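Local atomic coordinates of coat protein (Sulfolobus turreted icosahedral virus, PDB entry 2BBD), a protein that serves as the major coat protein of an archaeal virus, building the icosahedral capsid shell, probably from a double jelly-roll fold shared with bacterial and eukaryotic viruses. Residues 22-27 / 150-155; 32-37 / 113-118; 49-54 / 142-147; 59-64 / 133-138; 89-94 / 260-265. One frame throughout, in Å; residues are numbered along the deposited sequence.

Interaction 1 of 5, residues 22-27 / 150-155; sequences IKIPRN and FYITIT
Ile22 and Ile152 reach toward each other tip to tip. Their CD1 methyls meet, Ile22 CD1 lying 3.6 Å from Ile152 CD1. The same Ile22 methyl also rests 4.0 Å from Ile152 CG1. Ile22 has an extended side chain, with chi2 at 172°, and this carries CD1 out across the gap. Ile152 is instead folded at chi2, -59°. A second group of apolar contacts gathers round the end of Ile154. Its CD1 sits 3.6 Å from Pro25 CD and 3.8 Å from Ile24 CG2, so one methyl is shared by two residues of the facing segment. Both Ile24 and Pro25 meet Ile154 at a slant. Ile24 adds a looser touch, CD1 to Ile152 CG2 at 4.4 Å. The backbones stay well apart here: the axes of strands 22-24 and 150-155 approach to 10.0 Å and run nearly parallel, 15° apart. This is the spacing of two sheets packed face to face. Strand 19-24 edges one sheet of a jelly-roll sandwich, where it pairs with strand 131-137. Strand 145-158 lies inside the other sheet, between strands 2-13 and 29-43. Three polar groups have partners outside the contact. Thr153 and Thr155 bond through their hydroxyls to Thr7 and Thr5 of strand 2-13, and the carbonyl of Pro25 accepts from the hydroxyl of Tyr156.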
# COMPACT_ATOMS: atom_id res chain seq x y z
N ILE A 22 -1.55 0.73 17.74
CA ILE A 22 -0.45 1.59 18.15
C ILE A 22 -0.89 3.04 18.10
O ILE A 22 -1.38 3.51 17.07
CB ILE A 22 0.78 1.40 17.23
CG1 ILE A 22 1.22 -0.07 17.25
CG2 ILE A 22 1.92 2.28 17.70
CD1 ILE A 22 2.32 -0.39 16.22
N LYS A 23 -0.73 3.76 19.20
CA LYS A 23 -1.12 5.16 19.22
C LYS A 23 0.03 5.98 18.66
O LYS A 23 1.18 5.82 19.08
CB LYS A 23 -1.43 5.61 20.65
CG LYS A 23 -2.01 7.02 20.72
CD LYS A 23 -3.31 7.13 19.91
CE LYS A 23 -4.12 8.32 20.38
NZ LYS A 23 -4.34 8.28 21.86
N ILE A 24 -0.27 6.85 17.71
CA ILE A 24 0.76 7.69 17.11
C ILE A 24 0.78 9.05 17.81
O ILE A 24 -0.25 9.72 17.91
CB ILE A 24 0.49 7.87 15.61
CG1 ILE A 24 0.47 6.50 14.93
CG2 ILE A 24 1.55 8.78 14.99
CD1 ILE A 24 1.76 5.71 15.08
N PRO A 25 1.94 9.46 18.33
CA PRO A 25 2.08 10.75 19.02
C PRO A 25 1.89 11.94 18.07
O PRO A 25 2.40 11.93 16.95
CB PRO A 25 3.51 10.70 19.58
CG PRO A 25 3.82 9.22 19.64
CD PRO A 25 3.20 8.70 18.37
N ARG A 26 1.17 12.95 18.53
CA ARG A 26 0.89 14.15 17.74
C ARG A 26 1.79 15.32 18.13
O ARG A 26 1.31 16.40 18.46
CB ARG A 26 -0.58 14.54 17.92
CG ARG A 26 -1.52 13.41 17.55
CD ARG A 26 -2.99 13.76 17.73
NE ARG A 26 -3.36 13.88 19.13
CZ ARG A 26 -3.29 15.01 19.84
NH1 ARG A 26 -2.85 16.12 19.27
NH2 ARG A 26 -3.66 15.02 21.11
N ASN A 27 3.10 15.10 18.06
CA ASN A 27 4.08 16.11 18.42
C ASN A 27 4.12 17.27 17.45
O ASN A 27 4.44 18.39 17.83
CB ASN A 27 5.47 15.49 18.48
CG ASN A 27 5.57 14.40 19.53
OD1 ASN A 27 6.60 13.73 19.64
ND2 ASN A 27 4.51 14.22 20.31
N PHE A 150 7.93 -5.00 16.42
CA PHE A 150 7.72 -3.91 15.49
C PHE A 150 8.28 -2.63 16.09
O PHE A 150 7.97 -2.30 17.24
CB PHE A 150 6.24 -3.67 15.23
CG PHE A 150 5.58 -4.76 14.43
CD1 PHE A 150 4.85 -5.75 15.07
CD2 PHE A 150 5.66 -4.76 13.04
CE1 PHE A 150 4.19 -6.74 14.32
CE2 PHE A 150 5.00 -5.73 12.29
CZ PHE A 150 4.27 -6.72 12.93
N TYR A 151 9.08 -1.93 15.29
CA TYR A 151 9.67 -0.66 15.67
C TYR A 151 8.99 0.42 14.83
O TYR A 151 8.87 0.29 13.61
CB TYR A 151 11.18 -0.66 15.40
CG TYR A 151 11.92 -1.66 16.24
CD1 TYR A 151 11.80 -3.02 15.98
CD2 TYR A 151 12.70 -1.25 17.32
CE1 TYR A 151 12.44 -3.96 16.78
CE2 TYR A 151 13.34 -2.18 18.14
CZ TYR A 151 13.20 -3.53 17.86
OH TYR A 151 13.82 -4.47 18.66
N ILE A 152 8.52 1.47 15.50
CA ILE A 152 7.81 2.55 14.84
C ILE A 152 8.66 3.81 14.76
O ILE A 152 9.21 4.27 15.76
CB ILE A 152 6.53 2.89 15.60
CG1 ILE A 152 5.70 1.62 15.82
CG2 ILE A 152 5.75 3.97 14.86
CD1 ILE A 152 5.29 0.88 14.53
N THR A 153 8.78 4.37 13.55
CA THR A 153 9.57 5.58 13.38
C THR A 153 8.73 6.65 12.68
O THR A 153 8.13 6.40 11.65
CB THR A 153 10.84 5.31 12.58
OG1 THR A 153 11.64 4.36 13.28
CG2 THR A 153 11.63 6.57 12.40
N ILE A 154 8.69 7.83 13.26
CA ILE A 154 7.86 8.89 12.70
C ILE A 154 8.64 10.07 12.16
O ILE A 154 9.58 10.56 12.79
CB ILE A 154 6.85 9.37 13.76
CG1 ILE A 154 6.04 8.16 14.25
CG2 ILE A 154 5.91 10.43 13.18
CD1 ILE A 154 5.29 8.43 15.51
N THR A 155 8.26 10.50 10.96
CA THR A 155 8.90 11.67 10.37
C THR A 155 7.92 12.83 10.58
O THR A 155 6.79 12.79 10.11
CB THR A 155 9.15 11.48 8.86
OG1 THR A 155 10.13 10.45 8.66
CG2 THR A 155 9.67 12.78 8.26

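Interaction 2 of 5, residues 32-37 / 113-118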
# COMPACT_ATOMS: atom_id res chain seq x y z
N LYS A 32 5.47 11.11 7.48
CA LYS A 32 5.42 9.67 7.28
C LYS A 32 5.64 8.83 8.54
O LYS A 32 6.09 9.32 9.57
CB LYS A 32 6.39 9.23 6.18
CG LYS A 32 7.86 9.17 6.55
CD LYS A 32 8.66 8.51 5.41
CE LYS A 32 10.16 8.43 5.69
NZ LYS A 32 10.50 7.47 6.78
N ILE A 33 5.27 7.56 8.43
CA ILE A 33 5.43 6.62 9.52
C ILE A 33 6.14 5.39 8.97
O ILE A 33 5.75 4.84 7.94
CB ILE A 33 4.07 6.19 10.10
CG1 ILE A 33 3.37 7.39 10.73
CG2 ILE A 33 4.28 5.08 11.12
CD1 ILE A 33 1.92 7.10 11.15
N ARG A 34 7.19 4.97 9.65
CA ARG A 34 7.93 3.79 9.23
C ARG A 34 7.71 2.67 10.24
O ARG A 34 7.71 2.89 11.45
CB ARG A 34 9.42 4.11 9.13
CG ARG A 34 10.28 2.87 8.94
CD ARG A 34 11.76 3.20 9.03
NE ARG A 34 12.22 3.97 7.88
CZ ARG A 34 13.45 4.49 7.78
NH1 ARG A 34 14.32 4.31 8.76
NH2 ARG A 34 13.80 5.16 6.69
N VAL A 35 7.53 1.46 9.71
CA VAL A 35 7.32 0.27 10.52
C VAL A 35 8.40 -0.75 10.13
O VAL A 35 8.59 -1.03 8.94
CB VAL A 35 5.93 -0.36 10.26
CG1 VAL A 35 5.79 -1.66 11.04
CG2 VAL A 35 4.81 0.60 10.66
N GLN A 36 9.11 -1.27 11.12
CA GLN A 36 10.13 -2.29 10.87
C GLN A 36 9.89 -3.48 11.77
O GLN A 36 9.82 -3.34 13.01
CB GLN A 36 11.54 -1.74 11.11
CG GLN A 36 11.89 -0.50 10.31
CD GLN A 36 13.23 0.10 10.73
OE1 GLN A 36 14.28 -0.22 10.17
NE2 GLN A 36 13.19 0.96 11.74
N LEU A 37 9.72 -4.65 11.16
CA LEU A 37 9.53 -5.90 11.89
C LEU A 37 10.94 -6.47 11.91
O LEU A 37 11.46 -6.89 10.88
CB LEU A 37 8.56 -6.82 11.15
CG LEU A 37 8.36 -8.21 11.76
CD1 LEU A 37 7.80 -8.07 13.17
CD2 LEU A 37 7.40 -9.05 10.89
N ASN A 113 14.06 -8.88 8.99
CA ASN A 113 14.06 -7.42 8.88
C ASN A 113 13.21 -7.00 7.68
O ASN A 113 13.67 -7.04 6.54
CB ASN A 113 15.49 -6.87 8.75
CG ASN A 113 15.52 -5.35 8.56
OD1 ASN A 113 14.53 -4.66 8.78
ND2 ASN A 113 16.67 -4.83 8.15
N VAL A 114 11.97 -6.63 7.98
CA VAL A 114 10.99 -6.22 6.98
C VAL A 114 10.55 -4.78 7.26
O VAL A 114 10.27 -4.41 8.40
CB VAL A 114 9.75 -7.14 7.03
CG1 VAL A 114 8.83 -6.85 5.83
CG2 VAL A 114 10.20 -8.61 7.04
N MSE A 115 10.47 -3.98 6.20
CA MSE A 115 10.07 -2.59 6.35
C MSE A 115 8.88 -2.18 5.49
O MSE A 115 8.69 -2.69 4.38
CB MSE A 115 11.25 -1.68 6.03
CG MSE A 115 10.99 -0.22 6.35
SE MSE A 115 12.43 0.94 5.80
CE MSE A 115 13.62 0.71 7.30
N TRP A 116 8.08 -1.26 6.04
CA TRP A 116 6.92 -0.69 5.36
C TRP A 116 6.87 0.77 5.76
O TRP A 116 7.22 1.12 6.89
CB TRP A 116 5.61 -1.31 5.84
CG TRP A 116 5.41 -2.75 5.56
CD1 TRP A 116 4.76 -3.30 4.50
CD2 TRP A 116 5.74 -3.84 6.44
NE1 TRP A 116 4.63 -4.66 4.67
CE2 TRP A 116 5.23 -5.01 5.85
CE3 TRP A 116 6.40 -3.93 7.67
CZ2 TRP A 116 5.35 -6.27 6.45
CZ3 TRP A 116 6.53 -5.19 8.27
CH2 TRP A 116 6.00 -6.34 7.65
N GLU A 117 6.43 1.62 4.84
CA GLU A 117 6.32 3.04 5.14
C GLU A 117 4.96 3.55 4.71
O GLU A 117 4.37 3.05 3.74
CB GLU A 117 7.39 3.86 4.42
CG GLU A 117 8.80 3.57 4.89
CD GLU A 117 9.79 4.63 4.47
OE1 GLU A 117 9.73 5.09 3.30
OE2 GLU A 117 10.65 5.00 5.30
N PHE A 118 4.45 4.53 5.45
CA PHE A 118 3.17 5.14 5.17
C PHE A 118 3.43 6.61 4.88
O PHE A 118 3.94 7.35 5.73
CB PHE A 118 2.23 5.01 6.38
CG PHE A 118 1.99 3.59 6.82
CD1 PHE A 118 2.97 2.89 7.52
CD2 PHE A 118 0.81 2.94 6.49
CE1 PHE A 118 2.77 1.55 7.88
CE2 PHE A 118 0.60 1.61 6.84
CZ PHE A 118 1.59 0.91 7.54
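An antiparallel strand pair of a jelly-roll sheet joins Ile33, Val35 and Leu37 to Phe118, Trp116 and Val114. Each of these three matches is a hydrogen-bonded pair with two backbone bonds. Among them Val35 N to Trp116 O is 2.9 Å. Arg34 with Glu117 and Gln36 with Met115 are the non-hydrogen-bonded pairs, and their side chains share one face. There Glu117 OE2 takes two donors. Lys32 NZ meets Glu117 OE2 at 2.9 Å from above the carboxylate plane. Arg34 NE approaches Glu117 OE2 on the anti side at 3.2 Å, with OE2 close to the guanidinium plane. The guanidinium and carboxylate planes lie 20° apart, and a weak bond from Arg34 NH2 to OE2 adds to the grip. The two cations would probably keep this carboxylate ionised. Met115, a selenomethionine, bends at chi3, -83°, and lays CE over one guanidinium face, 3.6 Å from Arg34 CD. The opposite face, with Val35, Trp116 and Phe118, turns into the sandwich interior. Val35 CG2 touches the Phe118 ring edge at CE1, 3.6 Å away. Leu37 CB lies in the plane of the indole, 3.9 Å from Trp116 CZ3. The indole NE1 bonds to the carbonyl of Gly79, and both aromatic rings meet Phe64 edge-to-face. Strand 145-158 pairs with the other side of strand 29-43.

Interaction 3 of 5, residues 49-54 / 142-147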
# COMPACT_ATOMS: atom_id res chain seq x y z
N VAL A 49 14.27 -26.12 7.14
CA VAL A 49 13.02 -25.68 6.55
C VAL A 49 13.27 -24.61 5.50
O VAL A 49 14.05 -23.68 5.71
CB VAL A 49 12.05 -25.10 7.62
CG1 VAL A 49 10.81 -24.53 6.94
CG2 VAL A 49 11.67 -26.20 8.62
N THR A 50 12.63 -24.77 4.36
CA THR A 50 12.75 -23.79 3.30
C THR A 50 11.59 -22.83 3.51
O THR A 50 10.43 -23.24 3.46
CB THR A 50 12.60 -24.43 1.92
OG1 THR A 50 13.63 -25.41 1.75
CG2 THR A 50 12.72 -23.37 0.83
N LEU A 51 11.89 -21.56 3.77
CA LEU A 51 10.84 -20.58 3.98
C LEU A 51 10.01 -20.45 2.70
O LEU A 51 10.50 -20.69 1.60
CB LEU A 51 11.45 -19.24 4.40
CG LEU A 51 12.00 -19.34 5.83
CD1 LEU A 51 12.92 -18.19 6.17
CD2 LEU A 51 10.82 -19.42 6.79
N PRO A 52 8.72 -20.08 2.84
CA PRO A 52 7.83 -19.93 1.69
C PRO A 52 8.24 -18.91 0.64
O PRO A 52 9.14 -18.11 0.85
CB PRO A 52 6.48 -19.59 2.33
CG PRO A 52 6.86 -18.93 3.60
CD PRO A 52 8.04 -19.72 4.09
N SER A 53 7.58 -18.97 -0.51
CA SER A 53 7.87 -18.05 -1.60
C SER A 53 7.16 -16.74 -1.31
O SER A 53 6.52 -16.58 -0.26
CB SER A 53 7.32 -18.63 -2.90
OG SER A 53 5.90 -18.67 -2.83
N ALA A 54 7.27 -15.80 -2.24
CA ALA A 54 6.61 -14.51 -2.12
C ALA A 54 5.11 -14.84 -1.98
O ALA A 54 4.65 -15.86 -2.49
CB ALA A 54 6.86 -13.70 -3.37
N SER A 142 4.93 -22.46 8.29
CA SER A 142 4.99 -23.80 8.84
C SER A 142 6.42 -24.21 9.18
O SER A 142 7.36 -23.93 8.42
CB SER A 142 4.40 -24.80 7.85
OG SER A 142 4.54 -26.12 8.33
N GLY A 143 6.57 -24.88 10.32
CA GLY A 143 7.87 -25.38 10.74
C GLY A 143 8.80 -24.41 11.43
O GLY A 143 9.92 -24.79 11.77
N VAL A 144 8.38 -23.17 11.62
CA VAL A 144 9.26 -22.20 12.28
C VAL A 144 8.54 -21.31 13.29
O VAL A 144 7.31 -21.27 13.36
CB VAL A 144 9.98 -21.28 11.26
CG1 VAL A 144 10.77 -22.12 10.26
CG2 VAL A 144 8.97 -20.39 10.56
N SER A 145 9.33 -20.60 14.09
CA SER A 145 8.79 -19.69 15.08
C SER A 145 9.37 -18.31 14.79
O SER A 145 10.51 -18.20 14.31
CB SER A 145 9.18 -20.15 16.49
OG SER A 145 10.58 -20.18 16.64
N ILE A 146 8.60 -17.27 15.07
CA ILE A 146 9.03 -15.88 14.84
C ILE A 146 9.38 -15.23 16.17
O ILE A 146 8.58 -15.25 17.11
CB ILE A 146 7.90 -15.04 14.17
CG1 ILE A 146 7.55 -15.62 12.80
CG2 ILE A 146 8.33 -13.59 14.04
CD1 ILE A 146 8.68 -15.61 11.83
N ASN A 147 10.57 -14.65 16.26
CA ASN A 147 11.02 -13.99 17.48
C ASN A 147 11.40 -12.55 17.06
O ASN A 147 12.55 -12.28 16.74
CB ASN A 147 12.22 -14.73 18.06
CG ASN A 147 12.13 -16.25 17.85
OD1 ASN A 147 12.98 -16.86 17.18
ND2 ASN A 147 11.10 -16.87 18.42
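Val49 turns its two methyls to different parts of the segment 142-147 through a chi1 of 174°. CG1 is thereby placed beside the carbonyl carbon of its own residue and faces Ser142 and Val144. CG2 lies next to the backbone N and faces Gly143. Val144, with chi1 at -57°, sets CG1 opposite its carbonyl carbon and directs it at Val49. The two valines cross obliquely, with Val49 CG1 4.1 Å from Val144 CG1. Val49 CG1 also rests 3.8 Å from the carbonyl oxygen Ser142 O, and Val49 CG2 is 3.9 Å from Gly143 O. Leu51 adds a looser apolar touch, its CD2 lying 4.3 Å from Val144 CG2. The contact is small and sits at the surface. It is made of methyls set against methyls and backbone carbonyls. Gly143 has a positive phi of 82° in the loop before strand 145-158. Val49 also touches Asn43, and Val144 touches Ile41, both on strand 29-43. Leu51 packs on Val110 of strand 108-123. The contact lies at the margin of a jelly-roll sandwich, where the short strand 49-50, paired with strand 103-104, meets the loop leading into strand 145-158.

Interaction 4 of 5, residues 59-64 / 133-138; sequences NLVQTF and LSILTG
Phe64 and Ile135 lie side by side and point the same way, with the isoleucine at the rim of the ring. Ile135 CG1 is 3.7 Å from Phe64 CE1, and Ile135 CD1 sits near the ring plane. Over the centre of one ring face comes Val61 CG1, from the same strand as the phenylalanine. Val61 also crosses to the partner strand, CG2 meeting Ile135 CG2 at 3.8 Å. These groups face the sandwich interior, where Phe150 of the other jelly-roll sheet covers Val61 and Ile135. Strands 61-68 and 131-137 are antiparallel neighbours, but their register slips by one at a classic beta bulge: Gln62 and Thr63 both face Leu136. Gln62 N bonds to Leu136 O at 2.8 Å, bent to 131°. The bond from Thr63 N to Leu136 O is straighter, at 3.2 Å. On the outer face these two residues flank Leu136. Gln62 has CG anti to its backbone N (chi1 -176°) and an extended chain, which lays its amide end alongside, NE2 3.4 Å from Leu136 CD2. Thr63 OG1 is 3.5 Å from Leu136 CB. Two waters link the strands. One donates to Gln62 OE1 and Thr137 O; the other bonds Thr63 OG1 and donates to Ser134 O. Past the bulge, Gly138 N bonds to Leu60 O from above the carbonyl plane, at 2.9 Å. The same oxygen also accepts from Trp14 NE1.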
# COMPACT_ATOMS: atom_id res chain seq x y z
N ASN A 59 3.91 -10.97 4.06
CA ASN A 59 2.66 -11.48 4.60
C ASN A 59 2.74 -11.90 6.07
O ASN A 59 1.84 -12.57 6.59
CB ASN A 59 2.10 -12.62 3.74
CG ASN A 59 3.00 -13.84 3.72
OD1 ASN A 59 4.06 -13.87 4.33
ND2 ASN A 59 2.56 -14.87 3.01
N LEU A 60 3.83 -11.53 6.74
CA LEU A 60 3.95 -11.81 8.17
C LEU A 60 3.05 -10.80 8.88
O LEU A 60 2.82 -10.88 10.10
CB LEU A 60 5.40 -11.68 8.65
CG LEU A 60 6.33 -12.83 8.25
CD1 LEU A 60 7.71 -12.59 8.84
CD2 LEU A 60 5.76 -14.16 8.76
N VAL A 61 2.56 -9.83 8.11
CA VAL A 61 1.60 -8.85 8.61
C VAL A 61 0.41 -9.07 7.71
O VAL A 61 0.54 -9.02 6.48
CB VAL A 61 2.07 -7.37 8.46
CG1 VAL A 61 0.86 -6.44 8.54
CG2 VAL A 61 3.03 -6.99 9.60
N GLN A 62 -0.75 -9.36 8.30
CA GLN A 62 -1.94 -9.57 7.51
C GLN A 62 -2.46 -8.24 6.97
O GLN A 62 -2.59 -8.08 5.75
CB GLN A 62 -3.03 -10.27 8.34
CG GLN A 62 -4.29 -10.61 7.54
CD GLN A 62 -5.15 -11.67 8.20
OE1 GLN A 62 -4.68 -12.77 8.51
NE2 GLN A 62 -6.43 -11.35 8.42
N THR A 63 -2.74 -7.28 7.85
CA THR A 63 -3.23 -5.97 7.40
C THR A 63 -2.73 -4.81 8.25
O THR A 63 -2.46 -4.95 9.44
CB THR A 63 -4.78 -5.89 7.39
OG1 THR A 63 -5.25 -5.97 8.74
CG2 THR A 63 -5.39 -7.02 6.58
N PHE A 64 -2.62 -3.65 7.61
CA PHE A 64 -2.24 -2.41 8.28
C PHE A 64 -3.43 -1.48 8.17
O PHE A 64 -4.00 -1.32 7.09
CB PHE A 64 -1.07 -1.70 7.59
CG PHE A 64 0.27 -2.29 7.87
CD1 PHE A 64 0.80 -2.27 9.15
CD2 PHE A 64 1.03 -2.83 6.84
CE1 PHE A 64 2.08 -2.77 9.39
CE2 PHE A 64 2.30 -3.33 7.07
CZ PHE A 64 2.82 -3.30 8.35
N LEU A 133 -2.39 3.33 14.51
CA LEU A 133 -1.87 2.42 13.49
C LEU A 133 -2.14 1.02 14.01
O LEU A 133 -1.53 0.58 14.99
CB LEU A 133 -0.37 2.62 13.28
CG LEU A 133 0.29 1.52 12.42
CD1 LEU A 133 -0.26 1.54 11.00
CD2 LEU A 133 1.79 1.73 12.40
N SER A 134 -3.06 0.30 13.38
CA SER A 134 -3.38 -1.04 13.81
C SER A 134 -2.67 -2.07 12.94
O SER A 134 -2.78 -2.06 11.72
CB SER A 134 -4.89 -1.26 13.77
OG SER A 134 -5.55 -0.29 14.56
N ILE A 135 -1.91 -2.95 13.58
CA ILE A 135 -1.21 -3.99 12.83
C ILE A 135 -1.80 -5.34 13.20
O ILE A 135 -1.66 -5.78 14.34
CB ILE A 135 0.30 -4.04 13.14
CG1 ILE A 135 0.93 -2.67 12.90
CG2 ILE A 135 1.00 -5.08 12.25
CD1 ILE A 135 2.38 -2.59 13.32
N LEU A 136 -2.49 -5.96 12.25
CA LEU A 136 -3.04 -7.29 12.47
C LEU A 136 -1.96 -8.22 11.93
O LEU A 136 -1.70 -8.25 10.71
CB LEU A 136 -4.35 -7.50 11.70
CG LEU A 136 -4.90 -8.94 11.71
CD1 LEU A 136 -5.15 -9.44 13.15
CD2 LEU A 136 -6.17 -8.98 10.89
N THR A 137 -1.30 -8.95 12.82
CA THR A 137 -0.24 -9.84 12.38
C THR A 137 -0.76 -11.04 11.62
O THR A 137 -1.92 -11.43 11.77
CB THR A 137 0.58 -10.36 13.55
OG1 THR A 137 -0.27 -11.11 14.43
CG2 THR A 137 1.25 -9.19 14.29
N GLY A 138 0.10 -11.61 10.79
CA GLY A 138 -0.27 -12.78 10.03
C GLY A 138 0.05 -14.03 10.84
O GLY A 138 0.10 -13.99 12.07
O HOH W 1 -3.91 -13.05 11.21
O HOH W 2 -5.06 -3.81 10.60

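Interaction 5 of 5, residues 89-94 / 260-265; sequences TTKGQN and EYQVAP
Lys91 lays its aliphatic chain across the backbone at Tyr261 and beside Gln262. Lys91 CG is 3.2 Å from Tyr261 O, and Lys91 CA makes a CH-to-oxygen contact with the same carbonyl at 3.5 Å. The lysine chain is extended beyond CG and points the same way as the Gln262 side chain. With chi1 at 68°, Val263 sets CG2 opposite its own backbone N. That methyl rests on the turn, 3.5 Å from Lys91 O and 3.7 Å from Gly92 N. Thr89 meets the Tyr261 ring more loosely, its CA 4.3 Å from CD1. The ring hydroxyl bonds away from this contact, to Asp274. The turn under Val263 ends helix 79-89. Lys91, with positive phi, is the C-prime residue of a Schellman motif: Gly92 N returns to Tyr87 O and Lys91 N to Tyr88 O. Lys91 and Gly92 are also the central residues of a type I' turn from Thr90 to Gln93. On the partner side Gln262, also with positive phi, leaves helix 250-261. The contact therefore sets the C-terminal end of helix 79-89 against that of helix 250-261, with Arg213 of strand 210-219 touching both Thr89 and Tyr261 and Ile272 of strand 270-284 packed on the tyrosine.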
# COMPACT_ATOMS: atom_id res chain seq x y z
N THR A 89 8.68 1.10 -5.20
CA THR A 89 9.06 2.47 -4.89
C THR A 89 10.47 2.62 -4.32
O THR A 89 10.96 3.74 -4.16
CB THR A 89 8.04 3.12 -3.93
OG1 THR A 89 7.96 2.37 -2.71
CG2 THR A 89 6.66 3.14 -4.57
N THR A 90 11.13 1.50 -4.01
CA THR A 90 12.49 1.55 -3.47
C THR A 90 13.47 0.93 -4.47
O THR A 90 14.63 0.70 -4.15
CB THR A 90 12.62 0.76 -2.14
OG1 THR A 90 12.26 -0.60 -2.37
CG2 THR A 90 11.72 1.36 -1.07
N LYS A 91 12.99 0.67 -5.69
CA LYS A 91 13.80 0.06 -6.74
C LYS A 91 14.26 -1.31 -6.29
O LYS A 91 15.38 -1.72 -6.57
CB LYS A 91 15.01 0.94 -7.05
CG LYS A 91 14.65 2.39 -7.27
CD LYS A 91 15.87 3.23 -7.59
CE LYS A 91 15.50 4.70 -7.56
NZ LYS A 91 16.65 5.55 -7.94
N GLY A 92 13.37 -2.01 -5.59
CA GLY A 92 13.67 -3.35 -5.10
C GLY A 92 14.61 -3.41 -3.92
O GLY A 92 14.95 -4.51 -3.48
N GLN A 93 15.02 -2.26 -3.38
CA GLN A 93 15.96 -2.20 -2.26
C GLN A 93 15.34 -2.28 -0.85
O GLN A 93 16.07 -2.41 0.14
CB GLN A 93 16.81 -0.91 -2.36
CG GLN A 93 17.73 -0.88 -3.59
CD GLN A 93 18.22 0.53 -3.96
OE1 GLN A 93 18.79 0.74 -5.04
NE2 GLN A 93 18.02 1.48 -3.06
N ASN A 94 14.02 -2.22 -0.76
CA ASN A 94 13.37 -2.27 0.55
C ASN A 94 13.80 -3.46 1.41
O ASN A 94 13.80 -4.60 0.95
CB ASN A 94 11.86 -2.29 0.40
CG ASN A 94 11.15 -2.18 1.74
OD1 ASN A 94 10.41 -3.09 2.14
ND2 ASN A 94 11.38 -1.08 2.44
N GLU A 260 10.22 3.13 -15.10
CA GLU A 260 9.79 4.03 -14.05
C GLU A 260 10.46 3.80 -12.69
O GLU A 260 11.04 4.73 -12.12
CB GLU A 260 8.27 3.96 -13.88
CG GLU A 260 7.74 4.73 -12.68
CD GLU A 260 7.53 6.21 -12.96
OE1 GLU A 260 8.41 6.84 -13.58
OE2 GLU A 260 6.47 6.73 -12.55
N TYR A 261 10.39 2.58 -12.18
CA TYR A 261 10.95 2.24 -10.87
C TYR A 261 12.35 1.67 -10.87
O TYR A 261 12.91 1.39 -9.81
CB TYR A 261 10.00 1.27 -10.17
CG TYR A 261 8.63 1.86 -10.02
CD1 TYR A 261 8.40 2.86 -9.08
CD2 TYR A 261 7.59 1.48 -10.85
CE1 TYR A 261 7.16 3.48 -8.98
CE2 TYR A 261 6.34 2.10 -10.77
CZ TYR A 261 6.14 3.10 -9.82
OH TYR A 261 4.92 3.73 -9.73
N GLN A 262 12.90 1.48 -12.06
CA GLN A 262 14.24 0.96 -12.23
C GLN A 262 14.47 -0.34 -11.48
O GLN A 262 15.45 -0.50 -10.75
CB GLN A 262 15.23 2.04 -11.79
CG GLN A 262 14.93 3.37 -12.46
CD GLN A 262 15.55 4.56 -11.77
OE1 GLN A 262 15.10 5.70 -11.94
NE2 GLN A 262 16.60 4.32 -10.98
N VAL A 263 13.55 -1.27 -11.66
CA VAL A 263 13.64 -2.57 -11.02
C VAL A 263 12.74 -3.54 -11.77
O VAL A 263 11.72 -3.15 -12.35
CB VAL A 263 13.20 -2.48 -9.52
CG1 VAL A 263 11.73 -2.18 -9.42
CG2 VAL A 263 13.54 -3.77 -8.80
N ALA A 264 13.14 -4.81 -11.79
CA ALA A 264 12.36 -5.85 -12.46
C ALA A 264 11.08 -6.07 -11.66
O ALA A 264 10.98 -5.64 -10.51
CB ALA A 264 13.18 -7.14 -12.53
N PRO A 265 10.08 -6.74 -12.26
CA PRO A 265 8.79 -7.02 -11.61
C PRO A 265 8.93 -7.84 -10.32
O PRO A 265 9.78 -8.72 -10.23
CB PRO A 265 8.02 -7.81 -12.67
CG PRO A 265 8.66 -7.39 -13.96
CD PRO A 265 10.12 -7.34 -13.60

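In the fold
Interactions 1, 2 and 4 share one jelly-roll sandwich. Interaction 2 pairs strands within one sheet and interaction 4 within the facing one, while interaction 1 bridges the two. Phe150, in segment 150-155 of interaction 1, packs on residues of interactions 2 and 4: its ring meets Val35 (CD2 to CG1, 3.7 Å) and Val61 (CE2 to CG2, 3.6 Å). Backbone bonds continue the sheets, as from Ile22 N to Leu133 O at 2.8 Å. Interactions 2 and 4 have centres about 12 Å apart. Interaction 3 uses strand 145-158 again, but its centre is about 29 Å from that of interaction 1. Interaction 5 joins helix ends, about 17 Å from interaction 2 between centres.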